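Local coordinates for protein type I modular polyketide synthase (PDB 6IYT) that probably transfers an ethylmalonyl extender unit from its coenzyme A thioester to an acyl carrier protein during salinomycin assembly, at residues L246-L257 / V308-S319; L332-G343 / S357-F367. All coordinates share one frame; numbering follows the deposited sequence.

Contact 1. Residues L246-L257 / V308-S319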
loop_
_atom_site.group_PDB
_atom_site.type_symbol
_atom_site.label_atom_id
_atom_site.label_comp_id
_atom_site.label_asym_id
_atom_site.label_seq_id
_atom_site.Cartn_x
_atom_site.Cartn_y
_atom_site.Cartn_z
ATOM N N LEU A 246 -9.818 14.026 20.501
ATOM C CA LEU A 246 -10.871 13.277 19.864
ATOM C C LEU A 246 -11.024 11.799 20.294
ATOM O O LEU A 246 -12.009 11.187 19.992
ATOM C CB LEU A 246 -10.685 13.320 18.340
ATOM C CG LEU A 246 -10.750 14.675 17.661
ATOM C CD1 LEU A 246 -10.598 14.592 16.158
ATOM C CD2 LEU A 246 -12.083 15.329 18.009
ATOM N N VAL A 247 -10.023 11.251 20.961
ATOM C CA VAL A 247 -10.096 9.825 21.303
ATOM C C VAL A 247 -11.242 9.596 22.305
ATOM O O VAL A 247 -11.453 10.421 23.203
ATOM C CB VAL A 247 -8.768 9.300 21.871
ATOM C CG1 VAL A 247 -8.957 7.936 22.508
ATOM C CG2 VAL A 247 -7.739 9.224 20.780
ATOM N N GLY A 248 -12.107 8.642 21.989
ATOM C CA GLY A 248 -13.295 8.378 22.804
ATOM C C GLY A 248 -14.552 9.080 22.302
ATOM O O GLY A 248 -15.662 8.694 22.638
ATOM N N LYS A 249 -14.381 10.145 21.550
ATOM C CA LYS A 249 -15.523 10.964 21.119
ATOM C C LYS A 249 -16.097 10.508 19.790
ATOM O O LYS A 249 -17.146 11.005 19.352
ATOM C CB LYS A 249 -15.107 12.414 21.051
ATOM C CG LYS A 249 -14.613 12.928 22.397
ATOM C CD LYS A 249 -14.285 14.390 22.368
ATOM C CE LYS A 249 -14.054 14.908 23.780
ATOM N NZ LYS A 249 -12.777 15.666 23.902
ATOM N N GLY A 250 -15.384 9.608 19.108
ATOM C CA GLY A 250 -15.773 9.193 17.775
ATOM C C GLY A 250 -14.811 8.202 17.186
ATOM O O GLY A 250 -13.757 7.961 17.741
ATOM N N ALA A 251 -15.207 7.609 16.060
ATOM C CA ALA A 251 -14.354 6.772 15.295
ATOM C C ALA A 251 -14.857 6.752 13.842
ATOM O O ALA A 251 -15.756 7.529 13.466
ATOM C CB ALA A 251 -14.320 5.380 15.893
ATOM N N VAL A 252 -14.232 5.935 13.011
ATOM C CA VAL A 252 -14.666 5.743 11.637
ATOM C C VAL A 252 -14.867 4.246 11.346
ATOM O O VAL A 252 -14.110 3.452 11.795
ATOM C CB VAL A 252 -13.612 6.221 10.642
ATOM C CG1 VAL A 252 -13.991 5.925 9.211
ATOM C CG2 VAL A 252 -13.338 7.692 10.828
ATOM N N ALA A 253 -15.904 3.967 10.593
ATOM C CA ALA A 253 -16.236 2.610 10.188
ATOM C C ALA A 253 -16.252 2.492 8.680
ATOM O O ALA A 253 -16.670 3.399 7.974
ATOM C CB ALA A 253 -17.601 2.204 10.750
ATOM N N SER A 254 -15.808 1.355 8.181
ATOM C CA SER A 254 -16.028 1.002 6.807
ATOM C C SER A 254 -17.411 0.350 6.660
ATOM O O SER A 254 -17.796 -0.470 7.482
ATOM C CB SER A 254 -14.960 0.035 6.361
ATOM O OG SER A 254 -14.950 -1.039 7.259
ATOM N N VAL A 255 -18.056 0.604 5.532
ATOM C CA VAL A 255 -19.378 0.024 5.239
ATOM C C VAL A 255 -19.442 -0.332 3.791
ATOM O O VAL A 255 -19.209 0.507 2.950
ATOM C CB VAL A 255 -20.496 1.038 5.509
ATOM C CG1 VAL A 255 -21.851 0.461 5.091
ATOM C CG2 VAL A 255 -20.495 1.458 6.971
ATOM N N SER A 256 -19.702 -1.597 3.470
ATOM C CA SER A 256 -19.809 -1.987 2.055
ATOM C C SER A 256 -21.232 -1.796 1.484
ATOM O O SER A 256 -21.901 -2.769 1.118
ATOM C CB SER A 256 -19.351 -3.435 1.859
ATOM O OG SER A 256 -18.115 -3.642 2.499
ATOM N N LEU A 257 -21.662 -0.535 1.406
ATOM C CA LEU A 257 -22.872 -0.141 0.702
ATOM C C LEU A 257 -22.587 1.166 -0.032
ATOM O O LEU A 257 -21.723 1.914 0.375
ATOM C CB LEU A 257 -23.997 0.110 1.681
ATOM C CG LEU A 257 -24.664 -1.042 2.413
ATOM C CD1 LEU A 257 -25.643 -0.444 3.392
ATOM C CD2 LEU A 257 -25.367 -2.023 1.468
ATOM N N VAL A 308 -24.719 -7.054 5.853
ATOM C CA VAL A 308 -23.793 -6.116 5.230
ATOM C C VAL A 308 -22.476 -6.147 5.961
ATOM O O VAL A 308 -22.441 -6.403 7.167
ATOM C CB VAL A 308 -24.338 -4.683 5.269
ATOM C CG1 VAL A 308 -23.271 -3.678 4.827
ATOM C CG2 VAL A 308 -25.575 -4.575 4.398
ATOM N N ARG A 309 -21.396 -6.049 5.204
ATOM C CA ARG A 309 -20.046 -5.991 5.779
ATOM C C ARG A 309 -19.789 -4.590 6.294
ATOM O O ARG A 309 -19.855 -3.638 5.544
ATOM C CB ARG A 309 -18.994 -6.331 4.720
ATOM C CG ARG A 309 -19.047 -7.762 4.207
ATOM C CD ARG A 309 -17.945 -8.029 3.190
ATOM N NE ARG A 309 -17.488 -9.420 3.232
ATOM C CZ ARG A 309 -16.478 -9.901 2.509
ATOM N NH1 ARG A 309 -15.802 -9.101 1.693
ATOM N NH2 ARG A 309 -16.148 -11.185 2.601
ATOM N N ALA A 310 -19.531 -4.479 7.584
ATOM C CA ALA A 310 -19.223 -3.194 8.198
ATOM C C ALA A 310 -18.366 -3.419 9.434
ATOM O O ALA A 310 -18.524 -4.421 10.139
ATOM C CB ALA A 310 -20.494 -2.470 8.563
ATOM N N LYS A 311 -17.504 -2.457 9.748
ATOM C CA LYS A 311 -16.559 -2.640 10.811
ATOM C C LYS A 311 -15.980 -1.294 11.210
ATOM O O LYS A 311 -15.629 -0.486 10.331
ATOM C CB LYS A 311 -15.451 -3.571 10.320
ATOM C CG LYS A 311 -14.138 -3.437 11.033
ATOM C CD LYS A 311 -13.028 -4.152 10.282
ATOM C CE LYS A 311 -11.726 -4.048 11.045
ATOM N NZ LYS A 311 -10.595 -4.576 10.237
ATOM N N VAL A 312 -15.834 -1.072 12.522
ATOM C CA VAL A 312 -15.090 0.092 13.027
ATOM C C VAL A 312 -13.595 -0.103 12.755
ATOM O O VAL A 312 -13.039 -1.194 13.023
ATOM C CB VAL A 312 -15.305 0.295 14.529
ATOM C CG1 VAL A 312 -14.492 1.487 15.037
ATOM C CG2 VAL A 312 -16.779 0.471 14.838
ATOM N N ILE A 313 -12.956 0.917 12.192
ATOM C CA ILE A 313 -11.532 0.837 11.799
ATOM C C ILE A 313 -10.650 1.112 13.043
ATOM O O ILE A 313 -10.930 2.031 13.841
ATOM C CB ILE A 313 -11.202 1.849 10.701
ATOM C CG1 ILE A 313 -12.007 1.548 9.421
ATOM C CG2 ILE A 313 -9.700 1.905 10.395
ATOM C CD1 ILE A 313 -11.910 2.653 8.382
ATOM N N GLY A 314 -9.732 0.196 13.306
ATOM C CA GLY A 314 -8.964 0.215 14.550
ATOM C C GLY A 314 -8.284 1.551 14.824
ATOM O O GLY A 314 -7.643 2.097 13.965
ATOM N N SER A 315 -8.458 2.046 16.050
ATOM C CA SER A 315 -7.762 3.180 16.585
ATOM C C SER A 315 -8.127 4.503 15.939
ATOM O O SER A 315 -7.459 5.503 16.163
ATOM C CB SER A 315 -6.260 2.984 16.523
ATOM O OG SER A 315 -5.867 1.827 17.278
ATOM N N THR A 316 -9.215 4.536 15.194
ATOM C CA THR A 316 -9.607 5.756 14.521
ATOM C C THR A 316 -10.372 6.670 15.463
ATOM O O THR A 316 -10.923 6.224 16.497
ATOM C CB THR A 316 -10.475 5.481 13.314
ATOM O OG1 THR A 316 -11.593 4.659 13.702
ATOM C CG2 THR A 316 -9.639 4.776 12.211
ATOM N N VAL A 317 -10.272 7.956 15.187
ATOM C CA VAL A 317 -11.169 8.975 15.756
ATOM C C VAL A 317 -12.090 9.463 14.654
ATOM O O VAL A 317 -11.903 9.114 13.509
ATOM C CB VAL A 317 -10.383 10.172 16.321
ATOM C CG1 VAL A 317 -9.530 9.760 17.522
ATOM C CG2 VAL A 317 -9.581 10.906 15.227
ATOM N N ALA A 318 -13.022 10.349 14.982
ATOM C CA ALA A 318 -13.975 10.837 13.983
ATOM C C ALA A 318 -13.404 12.047 13.270
ATOM O O ALA A 318 -13.921 13.150 13.386
ATOM C CB ALA A 318 -15.325 11.186 14.638
ATOM N N SER A 319 -12.329 11.843 12.523
ATOM C CA SER A 319 -11.899 12.816 11.538
ATOM C C SER A 319 -12.911 12.827 10.395
ATOM O O SER A 319 -13.865 12.041 10.385
ATOM C CB SER A 319 -10.490 12.467 11.022
ATOM O OG SER A 319 -10.371 11.074 10.839
HETATM O O HOH W 1 -13.508 11.584 17.595
HETATM O O HOH W 2 -16.688 -3.033 5.859
HETATM O O HOH W 3 -21.671 -5.903 2.262
#
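Thr316 meets Val252 just where the antiparallel pairing of strands 251-255 and 310-312 gives way to a turn. Ser254 and Lys311 form the hydrogen-bonded pair, with Ser254 N 2.8 Å from Lys311 O, and Ile313 N continues the ladder to Val252 O. The type II turn from Ile313 to Thr316 then leads the chain away, and the Thr316 hydroxyl does the work of a backbone acceptor: OG1 receives Val252 N at 3.0 Å. It also donates to Ile313 O at 2.7 Å. A chi1 of 53° turns OG1 back towards both partners, the second of them three residues earlier across the turn.

Val317 lies against the loop that leads into strand 251-255. Its CB rests 3.8 Å from Leu246 CB. CG1 reaches Val247 CG2 and CG2 touches Leu246 CD1, so a beta-branched residue suits a place where both methyls find aliphatic partners. Gly250, lacking a side chain, lets its CA lie 3.7 Å from Ala318 CB.

This edge of the small, ferredoxin-like subdomain thus combines directional backbone bonds along the strands, a hydroxyl that adds one rung as acceptor and donor, and aliphatic contacts between the loops, where a water bridges Leu246 O and Ala318 N.

Contact 2. Residues L332-G343 / S357-F367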
loop_
_atom_site.group_PDB
_atom_site.type_symbol
_atom_site.label_atom_id
_atom_site.label_comp_id
_atom_site.label_asym_id
_atom_site.label_seq_id
_atom_site.Cartn_x
_atom_site.Cartn_y
_atom_site.Cartn_z
ATOM N N LEU A 332 -4.008 24.946 12.484
ATOM C CA LEU A 332 -3.245 25.961 11.710
ATOM C C LEU A 332 -2.008 26.428 12.461
ATOM O O LEU A 332 -0.937 26.569 11.874
ATOM C CB LEU A 332 -4.114 27.150 11.330
ATOM C CG LEU A 332 -5.338 26.913 10.468
ATOM C CD1 LEU A 332 -5.984 28.232 10.081
ATOM C CD2 LEU A 332 -4.999 26.109 9.199
ATOM N N ASP A 333 -2.110 26.543 13.784
ATOM C CA ASP A 333 -0.980 26.922 14.585
ATOM C C ASP A 333 0.069 25.819 14.622
ATOM O O ASP A 333 1.269 26.089 14.504
ATOM C CB ASP A 333 -1.420 27.244 16.028
ATOM C CG ASP A 333 -1.764 28.704 16.228
ATOM O OD1 ASP A 333 -1.390 29.551 15.367
ATOM O OD2 ASP A 333 -2.429 29.015 17.273
ATOM N N LEU A 334 -0.382 24.577 14.783
ATOM C CA LEU A 334 0.527 23.437 14.941
ATOM C C LEU A 334 1.336 23.196 13.673
ATOM O O LEU A 334 2.511 22.849 13.736
ATOM C CB LEU A 334 -0.298 22.185 15.229
ATOM C CG LEU A 334 -0.073 21.259 16.405
ATOM C CD1 LEU A 334 0.864 21.778 17.484
ATOM C CD2 LEU A 334 -1.432 20.876 16.997
ATOM N N LEU A 335 0.700 23.380 12.516
ATOM C CA LEU A 335 1.284 22.982 11.215
ATOM C C LEU A 335 1.780 24.157 10.379
ATOM O O LEU A 335 2.113 23.986 9.211
ATOM C CB LEU A 335 0.235 22.206 10.406
ATOM C CG LEU A 335 -0.353 20.945 11.086
ATOM C CD1 LEU A 335 -1.209 20.174 10.094
ATOM C CD2 LEU A 335 0.720 20.040 11.661
ATOM N N SER A 336 1.901 25.331 10.995
ATOM C CA SER A 336 2.303 26.543 10.257
ATOM C C SER A 336 3.759 26.473 9.752
ATOM O O SER A 336 4.151 27.223 8.855
ATOM C CB SER A 336 2.133 27.768 11.140
ATOM O OG SER A 336 2.914 27.641 12.328
ATOM N N PHE A 337 4.545 25.579 10.319
ATOM C CA PHE A 337 5.960 25.396 9.898
ATOM C C PHE A 337 6.117 24.860 8.478
ATOM O O PHE A 337 7.217 24.877 7.927
ATOM C CB PHE A 337 6.680 24.467 10.873
ATOM C CG PHE A 337 6.151 23.056 10.871
ATOM C CD1 PHE A 337 6.562 22.139 9.896
ATOM C CD2 PHE A 337 5.166 22.678 11.749
ATOM C CE1 PHE A 337 6.066 20.850 9.882
ATOM C CE2 PHE A 337 4.645 21.374 11.715
ATOM C CZ PHE A 337 5.058 20.493 10.739
ATOM N N VAL A 338 5.086 24.188 7.969
ATOM C CA VAL A 338 5.234 23.395 6.747
ATOM C C VAL A 338 5.698 24.246 5.571
ATOM O O VAL A 338 5.236 25.354 5.382
ATOM C CB VAL A 338 3.916 22.682 6.372
ATOM C CG1 VAL A 338 4.069 21.986 5.048
ATOM C CG2 VAL A 338 3.573 21.676 7.437
ATOM N N GLU A 339 6.663 23.726 4.814
ATOM C CA GLU A 339 7.134 24.393 3.607
ATOM C C GLU A 339 6.965 23.489 2.393
ATOM O O GLU A 339 7.937 22.852 1.931
ATOM C CB GLU A 339 8.596 24.770 3.753
ATOM C CG GLU A 339 8.836 25.731 4.885
ATOM C CD GLU A 339 8.386 27.158 4.570
ATOM O OE1 GLU A 339 7.957 27.417 3.439
ATOM O OE2 GLU A 339 8.472 28.023 5.462
ATOM N N PRO A 340 5.752 23.412 1.884
ATOM C CA PRO A 340 5.489 22.593 0.713
ATOM C C PRO A 340 6.183 23.130 -0.523
ATOM O O PRO A 340 6.452 24.343 -0.614
ATOM C CB PRO A 340 3.971 22.684 0.549
ATOM C CG PRO A 340 3.598 23.992 1.175
ATOM C CD PRO A 340 4.558 24.162 2.318
ATOM N N ARG A 341 6.402 22.259 -1.489
ATOM C CA ARG A 341 7.044 22.644 -2.743
ATOM C C ARG A 341 6.626 21.721 -3.867
ATOM O O ARG A 341 6.080 20.629 -3.630
ATOM C CB ARG A 341 8.578 22.686 -2.597
ATOM C CG ARG A 341 9.233 21.312 -2.375
ATOM C CD ARG A 341 9.432 21.009 -0.911
ATOM N NE ARG A 341 9.973 19.660 -0.731
ATOM C CZ ARG A 341 11.129 19.391 -0.148
ATOM N NH1 ARG A 341 11.732 20.323 0.562
ATOM N NH2 ARG A 341 11.583 18.162 -0.130
ATOM N N GLU A 342 6.899 22.146 -5.102
ATOM C CA GLU A 342 6.521 21.366 -6.273
ATOM C C GLU A 342 7.347 20.070 -6.297
ATOM O O GLU A 342 8.563 20.079 -5.989
ATOM C CB GLU A 342 6.657 22.223 -7.596
ATOM C CG GLU A 342 5.756 23.475 -7.607
ATOM C CD GLU A 342 5.656 24.244 -8.966
ATOM O OE1 GLU A 342 5.108 25.362 -8.965
ATOM O OE2 GLU A 342 6.001 23.711 -10.013
ATOM N N GLY A 343 6.640 18.930 -6.367
ATOM C CA GLY A 343 7.262 17.603 -6.178
ATOM C C GLY A 343 7.770 17.009 -7.507
ATOM O O GLY A 343 7.720 17.679 -8.555
ATOM N N SER A 357 0.719 20.131 -7.602
ATOM C CA SER A 357 2.158 20.054 -7.793
ATOM C C SER A 357 2.800 19.559 -6.523
ATOM O O SER A 357 3.893 18.951 -6.545
ATOM C CB SER A 357 2.720 21.434 -8.133
ATOM O OG SER A 357 2.503 22.361 -7.075
ATOM N N GLY A 358 2.204 19.957 -5.414
ATOM C CA GLY A 358 2.796 19.765 -4.089
ATOM C C GLY A 358 3.019 21.061 -3.335
ATOM O O GLY A 358 2.963 21.082 -2.093
ATOM N N ALA A 359 3.136 22.163 -4.063
ATOM C CA ALA A 359 3.418 23.471 -3.444
ATOM C C ALA A 359 2.221 23.979 -2.647
ATOM O O ALA A 359 2.354 24.938 -1.853
ATOM C CB ALA A 359 3.808 24.479 -4.503
ATOM N N GLU A 360 1.065 23.359 -2.870
ATOM C CA GLU A 360 -0.230 23.799 -2.295
ATOM C C GLU A 360 -0.471 23.233 -0.872
ATOM O O GLU A 360 -1.482 23.580 -0.230
ATOM C CB GLU A 360 -1.404 23.343 -3.195
ATOM C CG GLU A 360 -1.272 23.660 -4.676
ATOM C CD GLU A 360 -0.598 22.535 -5.472
ATOM O OE1 GLU A 360 -0.774 22.482 -6.699
ATOM O OE2 GLU A 360 0.123 21.731 -4.873
ATOM N N LEU A 361 0.382 22.281 -0.436
ATOM C CA LEU A 361 0.117 21.468 0.758
ATOM C C LEU A 361 0.515 22.168 2.059
ATOM O O LEU A 361 1.361 21.675 2.802
ATOM C CB LEU A 361 0.870 20.137 0.664
ATOM C CG LEU A 361 0.273 18.974 -0.104
ATOM C CD1 LEU A 361 -0.827 19.302 -1.092
ATOM C CD2 LEU A 361 1.341 18.052 -0.683
ATOM N N ASP A 362 -0.058 23.349 2.284
ATOM C CA ASP A 362 0.251 24.167 3.456
ATOM C C ASP A 362 -0.670 23.803 4.619
ATOM O O ASP A 362 -1.428 22.826 4.549
ATOM C CB ASP A 362 0.103 25.671 3.103
ATOM C CG ASP A 362 -1.321 26.046 2.611
ATOM O OD1 ASP A 362 -2.273 25.251 2.787
ATOM O OD2 ASP A 362 -1.473 27.102 1.928
ATOM N N ALA A 363 -0.539 24.513 5.727
ATOM C CA ALA A 363 -1.341 24.173 6.934
ATOM C C ALA A 363 -2.835 24.103 6.637
ATOM O O ALA A 363 -3.536 23.228 7.175
ATOM C CB ALA A 363 -1.068 25.146 8.055
ATOM N N SER A 364 -3.336 25.043 5.827
ATOM C CA SER A 364 -4.762 25.062 5.453
ATOM C C SER A 364 -5.158 23.801 4.721
ATOM O O SER A 364 -6.256 23.232 4.939
ATOM C CB SER A 364 -5.090 26.288 4.588
ATOM O OG SER A 364 -5.220 27.437 5.416
ATOM N N TYR A 365 -4.275 23.328 3.869
ATOM C CA TYR A 365 -4.510 22.027 3.196
ATOM C C TYR A 365 -4.609 20.875 4.180
ATOM O O TYR A 365 -5.488 20.054 4.061
ATOM C CB TYR A 365 -3.434 21.733 2.187
ATOM C CG TYR A 365 -3.730 20.510 1.385
ATOM C CD1 TYR A 365 -4.569 20.572 0.272
ATOM C CD2 TYR A 365 -3.285 19.267 1.802
ATOM C CE1 TYR A 365 -4.928 19.425 -0.419
ATOM C CE2 TYR A 365 -3.687 18.107 1.155
ATOM C CZ TYR A 365 -4.395 18.202 -0.020
ATOM O OH TYR A 365 -4.822 17.066 -0.630
ATOM N N TRP A 366 -3.713 20.817 5.155
ATOM C CA TRP A 366 -3.714 19.725 6.089
ATOM C C TRP A 366 -4.895 19.777 7.062
ATOM O O TRP A 366 -5.435 18.731 7.414
ATOM C CB TRP A 366 -2.404 19.618 6.823
ATOM C CG TRP A 366 -1.275 19.260 5.919
ATOM C CD1 TRP A 366 -0.243 20.074 5.541
ATOM C CD2 TRP A 366 -1.167 18.077 5.120
ATOM N NE1 TRP A 366 0.494 19.482 4.559
ATOM C CE2 TRP A 366 -0.078 18.274 4.238
ATOM C CE3 TRP A 366 -1.961 16.941 4.968
ATOM C CZ2 TRP A 366 0.293 17.335 3.300
ATOM C CZ3 TRP A 366 -1.571 15.970 4.038
ATOM C CH2 TRP A 366 -0.444 16.164 3.237
ATOM N N PHE A 367 -5.460 20.975 7.274
ATOM C CA PHE A 367 -6.747 21.051 7.920
ATOM C C PHE A 367 -7.860 20.461 7.044
ATOM O O PHE A 367 -8.621 19.635 7.493
ATOM C CB PHE A 367 -7.121 22.461 8.308
ATOM C CG PHE A 367 -8.512 22.561 8.870
ATOM C CD1 PHE A 367 -8.785 22.055 10.126
ATOM C CD2 PHE A 367 -9.560 22.955 8.072
ATOM C CE1 PHE A 367 -10.094 22.020 10.608
ATOM C CE2 PHE A 367 -10.876 22.986 8.565
ATOM C CZ PHE A 367 -11.135 22.499 9.833
HETATM O O HOH W 4 4.278 26.733 -1.737
#
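The backbones of 332-343 and 357-367 run in opposite directions, from Leu335 beside Ala363 to Arg341 beside Ala359, whose CA atoms are 3.8 Å apart. One backbone bond joins them: Gly343 N reaches Ser357 O at 2.8 Å, nearly straight at 168°.

Pro340 sits over the carbonyls of the turn from Gly358 to Leu361. Its CB lies 3.3 Å from Gly358 O and its CG 3.4 Å from Ala359 O. The compact, rigid ring fits close against the turn, and its CH groups, probably polarised a little by the ring nitrogen, can face carbonyl oxygens. That turn is braced from within. The Glu360 carboxylate takes Ser357 N on OE1 and Gly358 N on OE2, each through its syn lone pair, while Ser357 OG accepts Ala359 N in an ST turn. Alongside Ser357, the extended Glu342 chain lays CG 3.5 Å from Ser357 OG.

The segments join the end of helix 328-334 to the start of helix 363-371 in the acyltransferase fold, and Trp366 also rests on Glu216 and Ile217 of helix 215-223, the helix that follows the probable nucleophile elbow. Asp362 caps the second helix at its N-terminus, OD1 accepting Tyr365 N. Next to it Ala363, small enough for close approach, puts CB 3.6 Å from Leu335 O.

Leu335 crosses Trp366 at about a right angle. Its CG, anti to the carbonyl carbon (chi1 -57°), sends CD1 to 3.5 Å from Trp366 CB. Val338 comes to the indole edge with CG1, which also lies 3.5 Å from Leu361 O. That oxygen weakly accepts Trp366 NE1, giving the indole nitrogen of the buried Trp366 a partner, though a poorly aligned one. Farther along, Leu332 lays CD2 against Ala363 and Ser364 in the first turn of helix 363-371.

How the contacts relate
The two contacts follow one another along the chain, which passes from strand 310-312 through residue 319 into helix 328-334, where contact 2 begins. Their centres lie 27 Å apart, and the nearest atoms about 8 Å, so they do not touch. Contact 1 belongs to the mixed sheet of the small ferredoxin-like subdomain, one of whose edge strands, 310-312, pairs with 251-255; contact 2 lies on the larger α/β body, on loops and helix ends beside helices 215-223 and 228-245. Helix 228-245 leads directly into segment 246-257, and its side chains also meet 332-343, so it links the two regions. Both belong to the acyltransferase domain, whose active site in this family lies between body and subdomain.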